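Local coordinates for tailspike protein (Acinetobacter phage vB_ApiP_P1, PDB 6E1R), which probably binds and hydrolyses capsular polysaccharide of its Acinetobacter baumannii host, as a trimeric tailspike built round a long parallel β-helix, at residues A[204-209]-A[261-266]; A[291-296]-A[301-306]; A[370-375]-A[383-388]. All blocks are in the same frame, centred on the assembly; numbering follows the deposited sequence.

Contact 1. Residues A[204-209]-A[261-266]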
# COMPACT_ATOMS: atom_id res chain seq x y z
N LEU A 204 1.66 -29.01 13.47
CA LEU A 204 3.04 -28.61 13.69
C LEU A 204 3.18 -27.81 14.98
O LEU A 204 2.26 -27.09 15.39
CB LEU A 204 3.54 -27.78 12.51
CG LEU A 204 3.70 -28.47 11.16
CD1 LEU A 204 3.91 -27.43 10.06
CD2 LEU A 204 4.85 -29.46 11.19
N ARG A 205 4.33 -27.96 15.63
CA ARG A 205 4.64 -27.10 16.77
C ARG A 205 4.97 -25.69 16.32
O ARG A 205 4.52 -24.71 16.93
CB ARG A 205 5.79 -27.70 17.58
CG ARG A 205 6.18 -26.90 18.80
CD ARG A 205 5.01 -26.73 19.76
NE ARG A 205 5.38 -25.92 20.92
CZ ARG A 205 5.26 -24.60 20.97
NH1 ARG A 205 4.79 -23.93 19.92
NH2 ARG A 205 5.61 -23.94 22.06
N TYR A 206 5.76 -25.56 15.26
CA TYR A 206 6.05 -24.28 14.63
C TYR A 206 5.84 -24.42 13.13
O TYR A 206 6.27 -25.41 12.53
CB TYR A 206 7.48 -23.82 14.91
CG TYR A 206 7.85 -23.78 16.37
CD1 TYR A 206 7.51 -22.70 17.17
CD2 TYR A 206 8.55 -24.83 16.96
CE1 TYR A 206 7.84 -22.66 18.50
CE2 TYR A 206 8.89 -24.80 18.29
CZ TYR A 206 8.53 -23.72 19.06
OH TYR A 206 8.88 -23.69 20.39
N GLY A 207 5.16 -23.44 12.53
CA GLY A 207 5.02 -23.44 11.09
C GLY A 207 6.37 -23.28 10.42
O GLY A 207 6.77 -24.11 9.60
N ILE A 208 7.09 -22.22 10.78
CA ILE A 208 8.45 -21.98 10.32
C ILE A 208 9.28 -21.54 11.53
O ILE A 208 8.97 -20.52 12.15
CB ILE A 208 8.53 -20.91 9.22
CG1 ILE A 208 7.78 -21.39 7.96
CG2 ILE A 208 9.98 -20.59 8.89
CD1 ILE A 208 7.80 -20.38 6.83
N ASP A 209 10.32 -22.31 11.86
CA ASP A 209 11.19 -21.95 12.97
C ASP A 209 12.61 -21.70 12.47
O ASP A 209 13.58 -22.18 13.06
CB ASP A 209 11.19 -23.04 14.04
CG ASP A 209 11.70 -22.55 15.38
OD1 ASP A 209 12.10 -21.36 15.47
OD2 ASP A 209 11.72 -23.34 16.34
N GLY A 261 -4.02 -19.87 16.55
CA GLY A 261 -2.77 -19.95 17.28
C GLY A 261 -3.01 -20.21 18.76
O GLY A 261 -4.02 -19.80 19.32
N THR A 262 -2.06 -20.90 19.39
CA THR A 262 -2.22 -21.26 20.80
C THR A 262 -0.97 -21.02 21.64
O THR A 262 -1.01 -21.30 22.84
CB THR A 262 -2.64 -22.73 20.94
OG1 THR A 262 -1.87 -23.54 20.03
CG2 THR A 262 -4.12 -22.90 20.64
N ASP A 263 0.11 -20.50 21.06
CA ASP A 263 1.33 -20.24 21.80
C ASP A 263 1.28 -18.82 22.36
O ASP A 263 0.23 -18.17 22.40
CB ASP A 263 2.54 -20.47 20.90
CG ASP A 263 3.80 -20.81 21.68
OD1 ASP A 263 3.74 -20.80 22.93
OD2 ASP A 263 4.83 -21.08 21.04
N ASP A 264 2.43 -18.31 22.82
CA ASP A 264 2.48 -16.95 23.35
C ASP A 264 2.24 -15.92 22.26
O ASP A 264 1.71 -14.84 22.53
CB ASP A 264 3.82 -16.69 24.04
CG ASP A 264 5.00 -16.86 23.10
OD1 ASP A 264 4.99 -17.83 22.31
OD2 ASP A 264 5.93 -16.03 23.16
N CYS A 265 2.61 -16.24 21.02
CA CYS A 265 2.33 -15.37 19.89
C CYS A 265 2.26 -16.21 18.62
O CYS A 265 2.60 -17.40 18.61
CB CYS A 265 3.39 -14.27 19.75
SG CYS A 265 5.08 -14.86 19.64
N MSE A 266 1.78 -15.59 17.55
CA MSE A 266 1.64 -16.26 16.27
C MSE A 266 2.89 -16.07 15.42
O MSE A 266 3.41 -17.02 14.84
CB MSE A 266 0.41 -15.75 15.53
CG MSE A 266 -0.01 -16.59 14.34
SE MSE A 266 -0.43 -18.44 14.83
CE MSE A 266 -1.65 -18.86 13.37
O HOH W 1 7.24 -20.80 21.13
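R205 and D263 meet through a salt bridge in which two donors share a single acceptor. The terminal nitrogens of the guanidinium group, NH1 and NH2, both point at OD2 of D263, and each lies 3.1 Å from it. On the arginine side the approach is end-on, with OD2 almost exactly in the guanidinium plane. On the aspartate side it is different: both nitrogens come down on the same face of the carboxylate, well out of its plane, and the two flat groups are turned 71° apart. Because two N-H groups converge on one atom, neither bond is straight, with N-H...O angles near 150°.

R205 reaches across because its CG stands anti to the backbone N (chi1 -179°) while the chain bends at chi2 and then runs straight on. Beside it, the Y206 OH sits above one face of the guanidinium, offset toward its rim, and Y206 CE1 lies 4.2 Å from D263 OD2.

Farther out, backbone bonds from R205 to T178, A179 and K235 fix the corner of the β-helix from which the arginine springs. On the other segment, the next residue, D264, forms salt bridges with K235 and K294. The contact thus ties a corner of one coil to a loop of a later one at the molecular surface, and because one carboxylate oxygen takes both arginine donors, the salt bridge depends on a single atom, OD2.

Contact 2. Residues A[291-296]-A[301-306]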
# COMPACT_ATOMS: atom_id res chain seq x y z
N ALA A 291 0.33 -11.96 22.63
CA ALA A 291 0.05 -11.09 21.50
C ALA A 291 -0.01 -11.93 20.23
O ALA A 291 0.35 -13.10 20.22
CB ALA A 291 1.10 -9.99 21.38
N LEU A 292 -0.50 -11.31 19.16
CA LEU A 292 -0.45 -11.96 17.86
C LEU A 292 0.94 -11.84 17.24
O LEU A 292 1.42 -12.78 16.59
CB LEU A 292 -1.51 -11.38 16.92
CG LEU A 292 -2.97 -11.50 17.35
CD1 LEU A 292 -3.88 -10.95 16.28
CD2 LEU A 292 -3.32 -12.95 17.67
N ILE A 293 1.59 -10.69 17.42
CA ILE A 293 2.92 -10.43 16.90
C ILE A 293 3.76 -9.88 18.04
O ILE A 293 3.55 -8.75 18.49
CB ILE A 293 2.90 -9.45 15.71
CG1 ILE A 293 2.02 -9.99 14.59
CG2 ILE A 293 4.32 -9.20 15.21
CD1 ILE A 293 1.86 -9.02 13.44
N LYS A 294 4.72 -10.68 18.51
CA LYS A 294 5.69 -10.25 19.52
C LYS A 294 7.05 -10.21 18.86
O LYS A 294 7.58 -11.25 18.45
CB LYS A 294 5.70 -11.20 20.72
CG LYS A 294 6.77 -10.82 21.74
CD LYS A 294 7.06 -11.95 22.71
CE LYS A 294 5.88 -12.21 23.62
NZ LYS A 294 6.21 -13.21 24.67
N CYS A 295 7.63 -9.01 18.74
CA CYS A 295 8.85 -8.85 17.98
C CYS A 295 9.78 -7.85 18.63
O CYS A 295 9.34 -6.81 19.14
CB CYS A 295 8.55 -8.41 16.54
SG CYS A 295 7.73 -6.80 16.42
N THR A 296 11.07 -8.17 18.63
CA THR A 296 12.14 -7.22 18.92
C THR A 296 12.62 -6.74 17.55
O THR A 296 13.48 -7.36 16.93
CB THR A 296 13.26 -7.86 19.73
OG1 THR A 296 12.73 -8.36 20.97
CG2 THR A 296 14.36 -6.85 20.01
N ILE A 301 6.39 -1.36 10.66
CA ILE A 301 5.59 -2.54 10.40
C ILE A 301 4.23 -2.06 9.91
O ILE A 301 3.54 -1.31 10.60
CB ILE A 301 5.43 -3.42 11.66
CG1 ILE A 301 6.80 -3.82 12.20
CG2 ILE A 301 4.59 -4.65 11.35
CD1 ILE A 301 6.74 -4.56 13.52
N MSE A 302 3.85 -2.49 8.70
CA MSE A 302 2.63 -1.98 8.09
C MSE A 302 1.64 -3.09 7.72
O MSE A 302 2.03 -4.16 7.26
CB MSE A 302 2.96 -1.17 6.84
CG MSE A 302 3.87 0.01 7.10
SE MSE A 302 4.22 1.01 5.47
CE MSE A 302 4.80 -0.46 4.33
N PHE A 303 0.36 -2.80 7.93
CA PHE A 303 -0.74 -3.68 7.52
C PHE A 303 -1.56 -2.93 6.48
O PHE A 303 -2.29 -2.00 6.81
CB PHE A 303 -1.60 -4.08 8.71
CG PHE A 303 -0.87 -4.85 9.77
CD1 PHE A 303 -0.19 -4.19 10.78
CD2 PHE A 303 -0.86 -6.24 9.76
CE1 PHE A 303 0.49 -4.89 11.76
CE2 PHE A 303 -0.18 -6.95 10.73
CZ PHE A 303 0.49 -6.27 11.73
N VAL A 304 -1.43 -3.34 5.22
CA VAL A 304 -2.11 -2.68 4.11
C VAL A 304 -3.30 -3.57 3.74
O VAL A 304 -3.18 -4.52 2.96
CB VAL A 304 -1.18 -2.43 2.92
CG1 VAL A 304 -1.91 -1.69 1.82
CG2 VAL A 304 0.05 -1.65 3.37
N GLY A 305 -4.45 -3.26 4.32
CA GLY A 305 -5.65 -4.05 4.10
C GLY A 305 -5.63 -5.37 4.85
O GLY A 305 -4.56 -5.87 5.20
N GLY A 306 -6.81 -5.94 5.12
CA GLY A 306 -6.89 -7.25 5.72
C GLY A 306 -7.79 -7.26 6.93
O GLY A 306 -8.56 -6.32 7.17
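I293 and F303 approach from opposite directions and meet at a ring edge. The δ-methyl of the isoleucine, CD1, lies 3.5 Å from F303 CZ and 4.0 Å from F303 CE2, close to the plane of the ring, so the methyl abuts the far rim of the phenyl group and does not lie over a face. I293 is extended to do this: CG1 is anti to the carbonyl carbon (chi1 -58°) and CD1 continues the line outward. F303 likewise has CG anti to its carbonyl carbon, which sends the ring out from its own strand toward the isoleucine.

A second apolar pair runs beside the first. SG of C295 meets CD1 of I301 at 3.8 Å, the sulfur of a short side chain answered by the end of a longer, extended one. All four CB atoms are directed toward the other segment, yet the backbones stay well apart: the CA atoms of C295 and I301 are 10.4 Å from each other, and no hydrogen bond joins the segments. This is the geometry of two walls of a β-helix facing each other across its apolar interior, where side chains alone bridge the gap.

The neighbouring coils continue the pattern. W269 of strand 267-270 touches I293, C295 and I301, and I318 of strand 316-320 touches both isoleucines, while F303 meets F278 and F334 with nearly parallel ring planes. Behind strand 301-304 lies the trimer: V304 packs on F279 of the second subunit and M302 on Q335 of the third. The contact therefore fills the interior between strand 293-297, in a sheet with strands 267-270 and 316-320, and strand 301-304, paired with strand 331-338.

Contact 3. Residues A[370-375]-A[383-388]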
# COMPACT_ATOMS: atom_id res chain seq x y z
N ALA A 370 -8.54 -1.44 24.48
CA ALA A 370 -8.04 -0.11 24.17
C ALA A 370 -7.37 -0.12 22.80
O ALA A 370 -7.15 -1.17 22.20
CB ALA A 370 -7.07 0.37 25.25
N VAL A 371 -7.05 1.08 22.31
CA VAL A 371 -6.39 1.18 21.01
C VAL A 371 -4.89 0.95 21.15
O VAL A 371 -4.31 0.13 20.42
CB VAL A 371 -6.70 2.54 20.37
CG1 VAL A 371 -5.93 2.70 19.07
CG2 VAL A 371 -8.19 2.69 20.13
N VAL A 372 -4.25 1.65 22.08
CA VAL A 372 -2.82 1.49 22.33
C VAL A 372 -2.58 1.50 23.84
O VAL A 372 -3.44 1.92 24.62
CB VAL A 372 -1.96 2.58 21.65
CG1 VAL A 372 -2.03 2.46 20.14
CG2 VAL A 372 -2.41 3.96 22.11
N GLU A 373 -1.40 1.03 24.23
CA GLU A 373 -0.96 1.07 25.62
C GLU A 373 0.52 1.41 25.65
O GLU A 373 1.33 0.73 25.01
CB GLU A 373 -1.21 -0.25 26.34
CG GLU A 373 -0.75 -0.25 27.79
CD GLU A 373 -0.99 -1.56 28.50
OE1 GLU A 373 -1.99 -2.24 28.18
OE2 GLU A 373 -0.19 -1.92 29.38
N SER A 374 0.87 2.46 26.39
CA SER A 374 2.26 2.90 26.44
C SER A 374 3.09 1.94 27.29
O SER A 374 2.58 1.01 27.91
CB SER A 374 2.35 4.32 26.99
OG SER A 374 1.99 4.35 28.36
N SER A 375 4.40 2.19 27.31
CA SER A 375 5.30 1.39 28.13
C SER A 375 5.03 1.55 29.61
O SER A 375 5.37 0.66 30.40
CB SER A 375 6.75 1.75 27.82
OG SER A 375 6.98 3.14 27.96
N ALA A 383 -0.03 10.62 22.70
CA ALA A 383 1.34 10.89 22.30
C ALA A 383 1.91 9.79 21.41
O ALA A 383 2.92 10.02 20.73
CB ALA A 383 2.22 11.07 23.54
N LEU A 384 1.30 8.61 21.41
CA LEU A 384 1.71 7.51 20.55
C LEU A 384 0.92 7.44 19.26
O LEU A 384 1.20 6.58 18.42
CB LEU A 384 1.58 6.18 21.30
CG LEU A 384 2.33 6.06 22.63
CD1 LEU A 384 2.06 4.70 23.26
CD2 LEU A 384 3.81 6.28 22.42
N ILE A 385 -0.05 8.33 19.07
CA ILE A 385 -0.92 8.32 17.89
C ILE A 385 -0.32 9.30 16.90
O ILE A 385 -0.44 10.52 17.07
CB ILE A 385 -2.36 8.67 18.25
CG1 ILE A 385 -2.92 7.66 19.26
CG2 ILE A 385 -3.22 8.69 16.99
CD1 ILE A 385 -2.82 6.22 18.82
N GLU A 386 0.32 8.78 15.85
CA GLU A 386 0.84 9.65 14.80
C GLU A 386 -0.29 10.20 13.93
O GLU A 386 -0.20 11.34 13.46
CB GLU A 386 1.85 8.90 13.94
CG GLU A 386 2.57 9.77 12.93
CD GLU A 386 3.46 10.81 13.57
OE1 GLU A 386 3.97 10.56 14.68
OE2 GLU A 386 3.64 11.89 12.97
N ASN A 387 -1.34 9.41 13.71
CA ASN A 387 -2.50 9.87 12.96
C ASN A 387 -3.64 8.87 13.16
O ASN A 387 -3.40 7.67 13.30
CB ASN A 387 -2.19 10.03 11.47
CG ASN A 387 -3.11 11.03 10.79
OD1 ASN A 387 -3.93 10.66 9.96
ND2 ASN A 387 -2.98 12.30 11.16
N SER A 388 -4.86 9.39 13.18
CA SER A 388 -6.06 8.57 13.35
C SER A 388 -7.19 9.23 12.57
O SER A 388 -7.82 10.17 13.07
CB SER A 388 -6.41 8.41 14.83
OG SER A 388 -7.73 7.93 14.99
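L384 and S374 form the nearest approach between these two segments, and the leucine does the reaching. Its CG is anti to the carbonyl carbon (chi1 -56°) and CD1 is extended away from CA, so one methyl of the fork lies against the main chain at S374, 3.7 Å from S374 CA and 3.8 Å from S374 CB. The same methyl is 4.3 Å from E373 C, so it rests on main chain as much as on side chain.

I385 behaves differently. Its chain is folded at the second torsion (chi2 -55°), and CD1 swings round to V372 although the CB bond starts off to one side. There it sits almost evenly between the valine's two branches, 4.0 Å from V372 CG2 and 4.1 Å from V372 CG1, the two side chains slanting past each other.

Polar ends are directed elsewhere. S374 OG hydrogen-bonds V378 N and T376 OG1 within the connecting loop, while E373 points away and forms a salt bridge with K349. Y358, on strand 357-361, also packs against V372.

With no hydrogen bond between the segments, strand 372-373 and the loop residue after it meet L384 of the 3-10 segment 383-384 and I385 beyond it through methyl contacts, an apolar join between walls of the β-helix with the polar groups turned to other partners.

All three contacts join parts of one β-helix, in chain order along it. Contact 1 is a surface contact, held by charge at a corner and a loop; contacts 2 and 3 are buried, and both rely on apolar side chains without a hydrogen bond between their segments. Contacts 1 and 2 touch: M266 N probably bonds to L292 O, and D264 O to A291 N, so the loop bearing the salt bridge is bonded directly to the segment that opens contact 2. Contacts 2 and 3, about 15 Å apart between centres, share two walls of the β-helix, one with strand 316-320, the other with strands 331-338 and 357-361.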